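Local coordinates for holo-[acyl-carrier-protein] synthase (Neisseria meningitidis FAM18, PDB 5SUV) that belongs to the 4'-phosphopantetheinyl transferase superfamily and, as a holo-ACP synthase (AcpS), holds coenzyme A in a pocket shared with a neighbouring subunit, at residues 50-55 and 109-114. Numbering follows the deposited sequence.
Sequences LAKRFA and LSMSDE. With COA (coenzyme A), chain F.
With CG set beside the backbone N (chi1 -75°) and the rest of its chain fully extended, K52 reaches from the helix past the carboxylate of D113. K52 CE lies 3.2 Å from D113 OD2. NZ is modelled too close to the 3'-phosphate of coenzyme A, so both its 3.4 Å salt bridge to D113 OD2 and its hydrogen bond to the ligand's O3B are less sure. Closer to the helix backbone, M111 SD lies 3.8 Å from K52 CB and 3.5 Å from K52 O, while the bend at chi3 turns M111 CE toward O8A of the 3'-phosphate, 3.5 Å away. The CB end of the lysine thus rests on the sulfur, and its far end lies between carboxylate and ligand. On the other face of the strand, S112 OG donates a hydrogen bond to coenzyme A O2A and also meets I10 N of the second subunit, whose K62 binds both M111 O and the ligand. K52, M111, S112 and D113 all line the coenzyme A pocket at this subunit interface. The contact joins helix 46-63 to strand 106-114, outermost within the chain in the three-stranded antiparallel sheet; A51 and A55 extend the packing onto neighbouring strand 117-125, and L50 faces helices 13-23 and 25-31.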
# COMPACT_ATOMS: atom_id res chain seq x y z
N LEU A 50 -18.12 -3.62 6.56
CA LEU A 50 -17.31 -4.34 7.53
C LEU A 50 -15.90 -4.59 7.01
O LEU A 50 -14.93 -4.50 7.77
CB LEU A 50 -17.97 -5.68 7.89
CG LEU A 50 -19.09 -5.69 8.91
CD1 LEU A 50 -19.68 -7.09 8.99
CD2 LEU A 50 -18.58 -5.26 10.26
N ALA A 51 -15.77 -4.94 5.72
CA ALA A 51 -14.46 -5.24 5.17
C ALA A 51 -13.53 -4.04 5.27
O ALA A 51 -12.37 -4.17 5.67
CB ALA A 51 -14.59 -5.70 3.72
N LYS A 52 -14.02 -2.85 4.89
CA LYS A 52 -13.19 -1.65 4.93
C LYS A 52 -12.79 -1.30 6.36
O LYS A 52 -11.63 -0.96 6.62
CB LYS A 52 -13.94 -0.47 4.30
CG LYS A 52 -14.01 -0.54 2.77
CD LYS A 52 -14.64 0.70 2.16
CE LYS A 52 -14.68 0.59 0.63
NZ LYS A 52 -15.43 1.72 0.00
N ARG A 53 -13.73 -1.40 7.29
CA ARG A 53 -13.40 -1.12 8.69
C ARG A 53 -12.39 -2.13 9.22
O ARG A 53 -11.41 -1.75 9.87
CB ARG A 53 -14.68 -1.13 9.55
CG ARG A 53 -15.74 -0.11 9.16
CD ARG A 53 -15.15 1.26 8.91
NE ARG A 53 -16.15 2.33 8.93
CZ ARG A 53 -16.97 2.63 7.93
NH1 ARG A 53 -16.94 1.94 6.80
NH2 ARG A 53 -17.82 3.63 8.05
N PHE A 54 -12.59 -3.41 8.92
CA PHE A 54 -11.66 -4.44 9.37
C PHE A 54 -10.26 -4.18 8.83
O PHE A 54 -9.28 -4.21 9.57
CB PHE A 54 -12.18 -5.82 8.96
CG PHE A 54 -11.43 -6.97 9.54
CD1 PHE A 54 -11.46 -7.21 10.90
CD2 PHE A 54 -10.70 -7.82 8.73
CE1 PHE A 54 -10.76 -8.27 11.45
CE2 PHE A 54 -10.00 -8.88 9.28
CZ PHE A 54 -10.04 -9.11 10.64
N ALA A 55 -10.15 -3.89 7.52
CA ALA A 55 -8.82 -3.65 6.96
C ALA A 55 -8.20 -2.39 7.56
O ALA A 55 -7.00 -2.37 7.87
CB ALA A 55 -8.89 -3.51 5.44
N LEU A 109 -4.95 7.58 6.41
CA LEU A 109 -5.62 6.37 5.95
C LEU A 109 -5.98 6.53 4.49
O LEU A 109 -6.53 7.56 4.09
CB LEU A 109 -6.90 6.13 6.74
CG LEU A 109 -7.86 5.01 6.30
CD1 LEU A 109 -7.12 3.70 6.33
CD2 LEU A 109 -9.10 4.97 7.20
N SER A 110 -5.75 5.47 3.72
CA SER A 110 -6.35 5.36 2.40
C SER A 110 -6.92 3.96 2.22
O SER A 110 -6.36 2.98 2.71
CB SER A 110 -5.34 5.64 1.27
OG SER A 110 -5.97 5.61 0.00
N MET A 111 -8.01 3.88 1.47
CA MET A 111 -8.60 2.58 1.18
C MET A 111 -8.94 2.48 -0.29
O MET A 111 -9.19 3.49 -0.96
CB MET A 111 -9.84 2.36 2.05
CG MET A 111 -9.44 2.12 3.51
SD MET A 111 -10.85 1.78 4.54
CE MET A 111 -11.67 3.35 4.51
N SER A 112 -8.96 1.25 -0.78
CA SER A 112 -9.40 0.96 -2.13
C SER A 112 -9.99 -0.44 -2.16
O SER A 112 -9.69 -1.28 -1.31
CB SER A 112 -8.25 1.08 -3.14
OG SER A 112 -8.70 0.87 -4.47
N ASP A 113 -10.82 -0.69 -3.16
CA ASP A 113 -11.35 -2.03 -3.32
C ASP A 113 -11.55 -2.30 -4.80
O ASP A 113 -11.84 -1.39 -5.58
CB ASP A 113 -12.66 -2.22 -2.56
CG ASP A 113 -13.77 -1.35 -3.10
OD1 ASP A 113 -14.29 -1.67 -4.19
OD2 ASP A 113 -14.14 -0.36 -2.43
N GLU A 114 -11.40 -3.57 -5.16
CA GLU A 114 -11.60 -4.02 -6.54
C GLU A 114 -11.98 -5.49 -6.48
O GLU A 114 -11.22 -6.32 -5.96
CB GLU A 114 -10.33 -3.83 -7.37
CG GLU A 114 -10.45 -4.22 -8.84
CD GLU A 114 -11.12 -3.15 -9.69
OE1 GLU A 114 -12.07 -2.50 -9.21
OE2 GLU A 114 -10.68 -2.95 -10.84
N1A COA F . -9.95 11.64 -0.89
C2A COA F . -9.37 10.50 -0.51
N3A COA F . -9.90 9.31 -0.50
C4A COA F . -11.24 9.25 -0.93
C5A COA F . -12.01 10.38 -1.35
C6A COA F . -11.28 11.56 -1.31
N6A COA F . -11.87 12.67 -1.68
N7A COA F . -13.18 10.07 -1.71
C8A COA F . -13.22 8.78 -1.51
N9A COA F . -12.08 8.24 -1.05
C1B COA F . -11.83 6.88 -0.73
C2B COA F . -12.90 6.35 0.35
O2B COA F . -12.32 5.67 1.40
C3B COA F . -13.66 5.38 -0.54
O3B COA F . -14.13 4.30 0.10
P3B COA F . -15.17 4.68 1.50
O7A COA F . -15.84 3.45 1.45
O8A COA F . -14.19 4.87 2.59
O9A COA F . -15.82 5.89 1.00
C4B COA F . -12.50 4.97 -1.48
O4B COA F . -11.99 6.19 -1.87
C5B COA F . -12.97 4.20 -2.66
O5B COA F . -11.78 3.74 -3.32
P1A COA F . -12.01 3.33 -4.83
O1A COA F . -13.03 2.27 -4.96
O2A COA F . -10.68 3.30 -5.49
O3A COA F . -12.85 4.62 -5.37
P2A COA F . -13.28 4.56 -6.84
O4A COA F . -12.24 4.11 -7.71
O5A COA F . -14.69 4.08 -7.07
O6A COA F . -13.37 6.18 -7.13
CBP COA F . -12.20 8.19 -6.90
CCP COA F . -12.12 6.71 -6.96
CDP COA F . -12.62 8.52 -5.56
CEP COA F . -10.84 8.80 -7.11
CAP COA F . -13.19 8.81 -7.94
OAP COA F . -13.16 10.19 -7.91
C9P COA F . -12.87 8.46 -9.41
O9P COA F . -12.00 9.09 -9.99
N8P COA F . -13.64 7.45 -10.07
C7P COA F . -13.39 7.05 -11.50
C6P COA F . -12.89 8.19 -12.36
C5P COA F . -13.50 8.12 -13.75
O5P COA F . -13.91 9.10 -14.29
N4P COA F . -13.55 6.90 -14.42
C3P COA F . -14.14 6.85 -15.76
C2P COA F . -13.13 7.07 -16.85
S1P COA F . -13.27 8.75 -17.59